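PDB 3HVY: cystathionine beta-lyase family protein, YNBB B.subtilis ortholog from Clostridium acetobutylicum, which is probably a pyridoxal-phosphate-dependent lyase acting on sulfur-containing amino acids, related to cystathionine beta-lyase and methionine gamma-lyase and tentatively linked to aluminium resistance. Local coordinates for residues D[111-116]-D[148-153]; D[116-121]-D[172-177]; D[213-218]-D[234-239]. One frame throughout, in Å; residues are numbered along the deposited sequence.

Contact 1. Residues D[111-116]-D[148-153]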
loop_
_atom_site.group_PDB
_atom_site.type_symbol
_atom_site.label_atom_id
_atom_site.label_comp_id
_atom_site.label_asym_id
_atom_site.label_seq_id
_atom_site.Cartn_x
_atom_site.Cartn_y
_atom_site.Cartn_z
ATOM N N GLY D 111 -11.225 27.332 -9.659
ATOM C CA GLY D 111 -10.127 28.128 -9.157
ATOM C C GLY D 111 -9.862 29.428 -9.880
ATOM O O GLY D 111 -9.385 30.410 -9.267
ATOM N N ASN D 112 -10.189 29.452 -11.165
ATOM C CA ASN D 112 -9.870 30.580 -12.032
ATOM C C ASN D 112 -11.044 31.453 -12.411
ATOM O O ASN D 112 -10.970 32.252 -13.334
ATOM C CB ASN D 112 -9.076 30.048 -13.235
ATOM C CG ASN D 112 -7.630 29.695 -12.858
ATOM O OD1 ASN D 112 -6.865 30.594 -12.597
ATOM N ND2 ASN D 112 -7.263 28.371 -12.776
ATOM N N LEU D 113 -12.126 31.328 -11.651
ATOM C CA LEU D 113 -13.351 32.084 -11.872
ATOM C C LEU D 113 -13.881 32.622 -10.550
ATOM O O LEU D 113 -13.723 32.009 -9.498
ATOM C CB LEU D 113 -14.438 31.215 -12.524
ATOM C CG LEU D 113 -14.118 30.912 -13.992
ATOM C CD1 LEU D 113 -14.879 29.686 -14.483
ATOM C CD2 LEU D 113 -14.303 32.141 -14.899
ATOM N N ARG D 114 -14.536 33.773 -10.639
ATOM C CA ARG D 114 -15.121 34.460 -9.500
ATOM C C ARG D 114 -16.513 34.982 -9.862
ATOM O O ARG D 114 -16.905 35.037 -11.041
ATOM C CB ARG D 114 -14.238 35.648 -9.079
ATOM C CG ARG D 114 -12.806 35.246 -8.641
ATOM C CD ARG D 114 -12.747 34.460 -7.341
ATOM N NE ARG D 114 -11.349 34.363 -6.896
ATOM C CZ ARG D 114 -10.507 33.380 -7.198
ATOM N NH1 ARG D 114 -10.898 32.368 -7.931
ATOM N NH2 ARG D 114 -9.249 33.408 -6.752
ATOM N N PRO D 115 -17.278 35.342 -8.848
ATOM C CA PRO D 115 -18.600 35.855 -9.154
ATOM C C PRO D 115 -18.549 37.041 -10.121
ATOM O O PRO D 115 -17.706 37.942 -9.966
ATOM C CB PRO D 115 -19.121 36.286 -7.768
ATOM C CG PRO D 115 -18.341 35.472 -6.797
ATOM C CD PRO D 115 -17.008 35.298 -7.395
ATOM N N ASN D 116 -19.502 37.059 -11.053
ATOM C CA ASN D 116 -19.641 38.065 -12.103
ATOM C C ASN D 116 -18.699 37.844 -13.269
ATOM O O ASN D 116 -18.804 38.568 -14.257
ATOM C CB ASN D 116 -19.527 39.508 -11.607
ATOM C CG ASN D 116 -20.505 39.808 -10.530
ATOM O OD1 ASN D 116 -21.664 39.427 -10.614
ATOM N ND2 ASN D 116 -20.037 40.463 -9.482
ATOM N N TYR D 148 -22.398 30.203 -7.655
ATOM C CA TYR D 148 -21.416 31.157 -7.149
ATOM C C TYR D 148 -21.302 32.418 -7.999
ATOM O O TYR D 148 -20.310 33.133 -7.908
ATOM C CB TYR D 148 -20.044 30.531 -6.984
ATOM C CG TYR D 148 -19.992 29.668 -5.762
ATOM C CD1 TYR D 148 -19.759 30.229 -4.499
ATOM C CD2 TYR D 148 -20.211 28.298 -5.846
ATOM C CE1 TYR D 148 -19.749 29.453 -3.360
ATOM C CE2 TYR D 148 -20.202 27.509 -4.702
ATOM C CZ TYR D 148 -19.969 28.095 -3.469
ATOM O OH TYR D 148 -19.973 27.337 -2.342
ATOM N N GLY D 149 -22.308 32.683 -8.822
ATOM C CA GLY D 149 -22.358 33.939 -9.560
ATOM C C GLY D 149 -21.587 33.965 -10.856
ATOM O O GLY D 149 -21.436 35.034 -11.464
ATOM N N VAL D 150 -21.110 32.812 -11.286
ATOM C CA VAL D 150 -20.329 32.748 -12.522
ATOM C C VAL D 150 -21.302 32.549 -13.686
ATOM O O VAL D 150 -22.098 31.622 -13.689
ATOM C CB VAL D 150 -19.264 31.687 -12.459
ATOM C CG1 VAL D 150 -18.456 31.626 -13.782
ATOM C CG2 VAL D 150 -18.369 31.966 -11.259
ATOM N N LYS D 151 -21.245 33.459 -14.648
ATOM C CA LYS D 151 -22.086 33.401 -15.839
ATOM C C LYS D 151 -21.467 32.444 -16.852
ATOM O O LYS D 151 -20.251 32.180 -16.818
ATOM C CB LYS D 151 -22.238 34.811 -16.422
ATOM C CG LYS D 151 -22.924 35.783 -15.474
ATOM C CD LYS D 151 -22.869 37.234 -15.985
ATOM C CE LYS D 151 -23.840 38.173 -15.246
ATOM N NZ LYS D 151 -23.487 38.519 -13.844
ATOM N N TYR D 152 -22.311 31.906 -17.733
ATOM C CA TYR D 152 -21.903 30.905 -18.706
ATOM C C TYR D 152 -22.396 31.221 -20.104
ATOM O O TYR D 152 -23.530 31.598 -20.273
ATOM C CB TYR D 152 -22.444 29.547 -18.318
ATOM C CG TYR D 152 -22.017 28.432 -19.244
ATOM C CD1 TYR D 152 -20.706 28.071 -19.329
ATOM C CD2 TYR D 152 -22.942 27.688 -19.986
ATOM C CE1 TYR D 152 -20.303 27.074 -20.159
ATOM C CE2 TYR D 152 -22.533 26.641 -20.811
ATOM C CZ TYR D 152 -21.199 26.338 -20.889
ATOM O OH TYR D 152 -20.704 25.287 -21.685
ATOM N N LYS D 153 -21.513 31.131 -21.089
ATOM C CA LYS D 153 -21.931 31.227 -22.479
ATOM C C LYS D 153 -21.394 30.010 -23.180
ATOM O O LYS D 153 -20.312 29.529 -22.843
ATOM C CB LYS D 153 -21.408 32.477 -23.194
ATOM C CG LYS D 153 -22.014 33.738 -22.719
ATOM C CD LYS D 153 -21.394 35.020 -23.330
ATOM C CE LYS D 153 -22.352 36.218 -23.111
ATOM N NZ LYS D 153 -21.843 37.556 -23.554
#

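Contact 2. Residues D[116-121]-D[172-177]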
loop_
_atom_site.group_PDB
_atom_site.type_symbol
_atom_site.label_atom_id
_atom_site.label_comp_id
_atom_site.label_asym_id
_atom_site.label_seq_id
_atom_site.Cartn_x
_atom_site.Cartn_y
_atom_site.Cartn_z
ATOM N N ASN D 116 -19.502 37.059 -11.053
ATOM C CA ASN D 116 -19.641 38.065 -12.103
ATOM C C ASN D 116 -18.699 37.844 -13.269
ATOM O O ASN D 116 -18.804 38.568 -14.257
ATOM C CB ASN D 116 -19.527 39.508 -11.607
ATOM C CG ASN D 116 -20.505 39.808 -10.530
ATOM O OD1 ASN D 116 -21.664 39.427 -10.614
ATOM N ND2 ASN D 116 -20.037 40.463 -9.482
ATOM N N ASP D 117 -17.808 36.850 -13.166
ATOM C CA ASP D 117 -16.996 36.447 -14.291
ATOM C C ASP D 117 -17.861 35.586 -15.214
ATOM O O ASP D 117 -18.842 34.987 -14.784
ATOM C CB ASP D 117 -15.819 35.566 -13.887
ATOM C CG ASP D 117 -14.690 36.304 -13.214
ATOM O OD1 ASP D 117 -14.690 37.533 -13.179
ATOM O OD2 ASP D 117 -13.738 35.610 -12.783
ATOM N N THR D 118 -17.513 35.570 -16.498
ATOM C CA THR D 118 -18.140 34.666 -17.456
ATOM C C THR D 118 -17.165 33.629 -17.988
ATOM O O THR D 118 -16.027 33.954 -18.330
ATOM C CB THR D 118 -18.741 35.404 -18.625
ATOM O OG1 THR D 118 -19.680 36.368 -18.150
ATOM C CG2 THR D 118 -19.434 34.413 -19.568
HETATM N N MSE D 119 -17.624 32.378 -18.025
HETATM C CA MSE D 119 -16.925 31.244 -18.633
HETATM C C MSE D 119 -17.587 30.978 -19.990
HETATM O O MSE D 119 -18.815 31.000 -20.106
HETATM C CB MSE D 119 -17.085 29.986 -17.771
HETATM C CG MSE D 119 -16.566 28.741 -18.399
HETATM SE SE MSE D 119 -17.016 27.131 -17.349
HETATM C CE MSE D 119 -16.467 25.782 -18.700
HETATM N N MSE D 120 -16.783 30.699 -21.014
HETATM C CA MSE D 120 -17.351 30.479 -22.331
HETATM C C MSE D 120 -16.797 29.239 -22.963
HETATM O O MSE D 120 -15.570 29.110 -23.136
HETATM C CB MSE D 120 -17.153 31.701 -23.247
HETATM C CG MSE D 120 -17.792 31.522 -24.675
HETATM SE SE MSE D 120 -17.788 33.098 -25.788
HETATM C CE MSE D 120 -15.845 33.289 -25.911
ATOM N N SER D 121 -17.699 28.304 -23.255
ATOM C CA SER D 121 -17.349 27.066 -23.933
ATOM C C SER D 121 -17.474 27.330 -25.441
ATOM O O SER D 121 -18.490 27.863 -25.903
ATOM C CB SER D 121 -18.275 25.907 -23.540
ATOM O OG SER D 121 -18.014 25.467 -22.230
ATOM N N LYS D 172 -15.147 40.679 -28.125
ATOM C CA LYS D 172 -15.156 42.112 -28.348
ATOM C C LYS D 172 -16.252 42.764 -27.476
ATOM O O LYS D 172 -16.104 43.886 -27.001
ATOM C CB LYS D 172 -15.517 42.480 -29.810
ATOM C CG LYS D 172 -14.498 42.225 -30.903
ATOM C CD LYS D 172 -15.049 42.771 -32.265
ATOM N N LYS D 173 -17.371 42.063 -27.345
ATOM C CA LYS D 173 -18.539 42.625 -26.715
ATOM C C LYS D 173 -18.544 42.458 -25.200
ATOM O O LYS D 173 -19.048 43.338 -24.516
ATOM C CB LYS D 173 -19.814 42.014 -27.320
ATOM N N ASP D 174 -17.982 41.357 -24.671
ATOM C CA ASP D 174 -18.187 41.005 -23.264
ATOM C C ASP D 174 -16.899 40.933 -22.450
ATOM O O ASP D 174 -16.193 39.909 -22.433
ATOM C CB ASP D 174 -18.964 39.688 -23.198
ATOM C CG ASP D 174 -19.457 39.342 -21.821
ATOM O OD1 ASP D 174 -19.012 39.961 -20.835
ATOM O OD2 ASP D 174 -20.273 38.390 -21.724
ATOM N N ASP D 175 -16.694 42.031 -21.723
ATOM C CA ASP D 175 -15.580 42.336 -20.838
ATOM C C ASP D 175 -15.481 41.334 -19.703
ATOM O O ASP D 175 -14.397 41.167 -19.128
ATOM C CB ASP D 175 -15.741 43.780 -20.234
ATOM N N SER D 176 -16.588 40.670 -19.370
ATOM C CA SER D 176 -16.591 39.762 -18.233
ATOM C C SER D 176 -16.087 38.370 -18.555
ATOM O O SER D 176 -15.995 37.561 -17.634
ATOM C CB SER D 176 -17.995 39.614 -17.660
ATOM O OG SER D 176 -18.774 38.768 -18.472
ATOM N N ILE D 177 -15.790 38.074 -19.829
ATOM C CA ILE D 177 -15.372 36.722 -20.201
ATOM C C ILE D 177 -13.949 36.513 -19.758
ATOM O O ILE D 177 -13.045 37.083 -20.342
ATOM C CB ILE D 177 -15.447 36.449 -21.698
ATOM C CG1 ILE D 177 -16.889 36.524 -22.192
ATOM C CG2 ILE D 177 -14.881 35.048 -21.992
ATOM C CD1 ILE D 177 -17.038 36.466 -23.730
HETATM O O HOH W 1 -21.644 37.493 -19.543
#

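Contact 3. Residues D[213-218]-D[234-239]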
loop_
_atom_site.group_PDB
_atom_site.type_symbol
_atom_site.label_atom_id
_atom_site.label_comp_id
_atom_site.label_asym_id
_atom_site.label_seq_id
_atom_site.Cartn_x
_atom_site.Cartn_y
_atom_site.Cartn_z
ATOM N N VAL D 213 -7.480 36.686 -21.751
ATOM C CA VAL D 213 -8.482 35.653 -21.445
ATOM C C VAL D 213 -7.765 34.311 -21.254
ATOM O O VAL D 213 -6.867 33.974 -22.010
ATOM C CB VAL D 213 -9.598 35.600 -22.542
ATOM C CG1 VAL D 213 -8.985 35.241 -23.934
ATOM C CG2 VAL D 213 -10.693 34.641 -22.154
ATOM N N ILE D 214 -8.138 33.574 -20.206
ATOM C CA ILE D 214 -7.543 32.272 -19.947
ATOM C C ILE D 214 -8.038 31.238 -20.942
ATOM O O ILE D 214 -9.222 31.006 -21.072
ATOM C CB ILE D 214 -7.866 31.785 -18.475
ATOM C CG1 ILE D 214 -7.438 32.891 -17.479
ATOM C CG2 ILE D 214 -7.221 30.420 -18.214
ATOM C CD1 ILE D 214 -7.881 32.700 -16.002
ATOM N N VAL D 215 -7.138 30.602 -21.660
ATOM C CA VAL D 215 -7.539 29.508 -22.530
ATOM C C VAL D 215 -7.262 28.166 -21.829
ATOM O O VAL D 215 -6.099 27.775 -21.599
ATOM C CB VAL D 215 -6.862 29.599 -23.885
ATOM C CG1 VAL D 215 -7.123 28.306 -24.675
ATOM C CG2 VAL D 215 -7.322 30.860 -24.612
ATOM N N PHE D 216 -8.355 27.513 -21.451
ATOM C CA PHE D 216 -8.380 26.217 -20.797
ATOM C C PHE D 216 -8.743 25.122 -21.777
ATOM O O PHE D 216 -9.736 25.253 -22.525
ATOM C CB PHE D 216 -9.391 26.196 -19.635
ATOM C CG PHE D 216 -9.592 24.819 -19.056
ATOM C CD1 PHE D 216 -8.574 24.188 -18.335
ATOM C CD2 PHE D 216 -10.769 24.155 -19.221
ATOM C CE1 PHE D 216 -8.767 22.888 -17.822
ATOM C CE2 PHE D 216 -10.936 22.887 -18.702
ATOM C CZ PHE D 216 -9.920 22.265 -18.024
ATOM N N VAL D 217 -7.922 24.065 -21.820
ATOM C CA VAL D 217 -8.268 22.845 -22.633
ATOM C C VAL D 217 -8.396 21.569 -21.767
ATOM O O VAL D 217 -7.470 21.190 -21.067
ATOM C CB VAL D 217 -7.230 22.598 -23.734
ATOM C CG1 VAL D 217 -7.622 21.449 -24.713
ATOM C CG2 VAL D 217 -6.995 23.903 -24.512
ATOM N N ASP D 218 -9.572 20.957 -21.801
ATOM C CA ASP D 218 -9.817 19.627 -21.244
ATOM C C ASP D 218 -9.045 18.681 -22.145
ATOM O O ASP D 218 -9.415 18.503 -23.312
ATOM C CB ASP D 218 -11.313 19.359 -21.304
ATOM C CG ASP D 218 -11.685 17.929 -20.943
ATOM O OD1 ASP D 218 -10.757 17.107 -20.748
ATOM O OD2 ASP D 218 -12.925 17.628 -20.902
ATOM N N GLY D 234 -0.415 27.419 -27.075
ATOM C CA GLY D 234 -1.041 28.580 -26.428
ATOM C C GLY D 234 -2.040 28.352 -25.322
ATOM O O GLY D 234 -2.626 29.307 -24.837
ATOM N N ALA D 235 -2.300 27.112 -24.946
ATOM C CA ALA D 235 -3.200 26.869 -23.858
ATOM C C ALA D 235 -2.551 27.413 -22.585
ATOM O O ALA D 235 -1.351 27.193 -22.360
ATOM C CB ALA D 235 -3.506 25.327 -23.711
ATOM N N ASP D 236 -3.340 28.092 -21.747
ATOM C CA ASP D 236 -2.883 28.602 -20.445
ATOM C C ASP D 236 -2.946 27.580 -19.326
ATOM O O ASP D 236 -2.209 27.656 -18.368
ATOM C CB ASP D 236 -3.723 29.797 -20.036
ATOM C CG ASP D 236 -3.494 31.002 -20.940
ATOM O OD1 ASP D 236 -2.327 31.343 -21.172
ATOM O OD2 ASP D 236 -4.489 31.586 -21.417
ATOM N N ILE D 237 -3.856 26.634 -19.445
ATOM C CA ILE D 237 -4.062 25.643 -18.457
ATOM C C ILE D 237 -4.808 24.475 -19.086
ATOM O O ILE D 237 -5.682 24.640 -19.952
ATOM C CB ILE D 237 -4.779 26.234 -17.203
ATOM C CG1 ILE D 237 -4.912 25.191 -16.097
ATOM C CG2 ILE D 237 -6.091 26.944 -17.559
ATOM C CD1 ILE D 237 -5.463 25.747 -14.729
ATOM N N ILE D 238 -4.394 23.285 -18.681
ATOM C CA ILE D 238 -5.008 22.031 -19.149
ATOM C C ILE D 238 -5.263 21.128 -17.937
ATOM O O ILE D 238 -4.703 21.357 -16.872
ATOM C CB ILE D 238 -4.144 21.302 -20.200
ATOM C CG1 ILE D 238 -2.831 20.770 -19.597
ATOM C CG2 ILE D 238 -3.840 22.208 -21.392
ATOM C CD1 ILE D 238 -2.022 19.907 -20.585
ATOM N N ALA D 239 -6.120 20.118 -18.114
ATOM C CA ALA D 239 -6.458 19.165 -17.063
ATOM C C ALA D 239 -6.782 17.841 -17.685
ATOM O O ALA D 239 -7.244 17.772 -18.862
ATOM C CB ALA D 239 -7.649 19.633 -16.202
#

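Contact 1. Residues D[111-116]-D[148-153]
Tyr-148 meets the loop 111-116 through its backbone: its carbonyl O lies 3.3 Å from CG of Pro-115, with CB of the same proline ring almost as near. Gly-149 follows, where the two segments come closest, CA to CA 4.2 Å from Pro-115; its phi is positive, 85°, and its CA lies close over the proline. The carbonyl O of Gly-149 accepts the one direct hydrogen bond between the segments, from Asn-116 N at 2.8 Å and nearly straight (165°). Val-150 supplies the apolar part and divides its two methyls. CG1, anti to the backbone N (chi1 179°), touches CD1 of Leu-113 at 4.1 Å, the two side chains crossing at about a right angle; CG2 instead rests against the carbonyl O of Arg-114 at 3.4 Å. Lys-151 brings NZ to 3.8 Å from OD1 of Asn-116, but this lysine is modelled in two conformers and the approach is doubtful. The loop itself is braced by Arg-114, whose NH1 bonds to the carbonyl O of Gly-111 and, less closely, to that of Leu-113. The contact also borders a subunit interface, where Arg-114 forms a salt bridge with Glu-147 of the second subunit. Within its own subunit it joins the connection from helix 101-111 to strand 118-121 with the entry to the edge strand 151-154, whose Lys-151 pairs through its backbone with Asp-117 and Met-119.

Contact 2. Residues D[116-121]-D[172-177]
Thr-118 and Ser-176 meet through the backbone and through closely placed hydroxyls. In the backbone, Thr-118 N donates to Ser-176 O at 2.7 Å. Thr-118 and Ile-177 form a parallel beta bridge at the point where strand 177-183 begins, and the CA-H of Ile-177 points to the carbonyl O of Thr-118, with CA and O 3.4 Å apart.

The side-chain polar contacts centre on two hydroxyls and a carboxylate. OG1 of Thr-118 and OG of Ser-176 are 2.6 Å apart; the one proton of Thr-118 OG1 may go to Ser-176 OG or to a nearby water. A chi1 of 77° sets the serine OG between its own N and carbonyl carbon, from where it also donates to OD1 of Asp-174 at 2.7 Å. That same OD1 accepts Ser-176 N, which makes an Asx turn; the hydroxyl arrives on the syn side and the amide on the anti side, both from one face of the carboxylate. The water links Thr-118 with Asp-174, lying 2.7 Å from Thr-118 OG1 and donating to Asp-174 OD2, which also forms a salt bridge with Lys-153. The carboxylate thus helps to hold the type I turn 174-177 after the helix while linking it to strand 118-121.

Apolar contact is limited to Ile-177, whose CD1 meets SE of the selenomethionine Met-120 at 4.0 Å; a bend at chi3 (63°) turns the methyl CE to the same distance from CD1.

Together these contacts place the turn leaving helix 164-173 against the start of strand 118-121, which lies between strands 177-183 and 151-154. Val-167 and Glu-170 of that helix pack on Met-120.

Contact 3. Residues D[213-218]-D[234-239]
The carbonyl O of Val-215 receives two backbone amides of the other segment: Asp-236 N at 2.8 Å and, more weakly, Ile-237 N at 3.3 Å. The amide of Val-215 is held as well, since its N donates to OD2 of Asp-236 at 2.8 Å in an almost straight bond (172°). Asp-236 has CG anti to its carbonyl carbon (chi1 -67°), which carries the carboxylate back across to the neighbouring strand; its OD2 also forms a salt bridge with Arg-207, which probably helps to stabilise the charge of this buried carboxylate. Asp-236 thus holds both backbone polar groups of Val-215, with Ile-237 N adding its weak bond to the O.

Beyond it the strands run parallel, with axes 19° apart. Val-217 N donates to Ile-237 O at 3.0 Å, and a weak bond from Ala-239 N to Val-217 O continues the ladder.

Side chains sort to the two faces. On the face of Phe-216 and Ile-237, the CG2 methyl of Ile-237 touches both CG2 of Ile-214 (3.7 Å) and CD1 of the Phe-216 ring (3.8 Å), whereas the methyl of Ala-239 meets the ring at its edge, in plane, through CE1. On the face of Val-217, its CG2 packs on CB of Ala-235 at 3.9 Å and its CB approaches CG2 of Ile-238.

Asp-218 ends its strand with OD2 hydrogen-bonded to N1 of the pyridoxal phosphate cofactor on Lys-244, as in other fold-type I enzymes, and OD1 bonded to Cys-220 N. Strand 214-218 lies between strands 177-183 and 237-241 in the large mixed sheet, and helix 101-111 covers the face bearing Phe-216.

In the fold
From the N terminus, the chain leaves helix 101-111 through the loop that contact 1 ties to the start of strand 151-154, closing a loop of 31 residues. Contact 2 opens at Asn-116, which it shares with contact 1, and closes a longer loop at the turn before strand 177-183; the two cross, because their segments alternate. They also meet directly, Tyr-152 OH making a probable hydrogen bond with Ser-121 OG. Contact 3 follows in series, closing a loop of 15 residues between its segments. All three reach the same mixed sheet, contacts 1 and 2 toward its 151-154 edge and contact 3 farther in, at the cofactor.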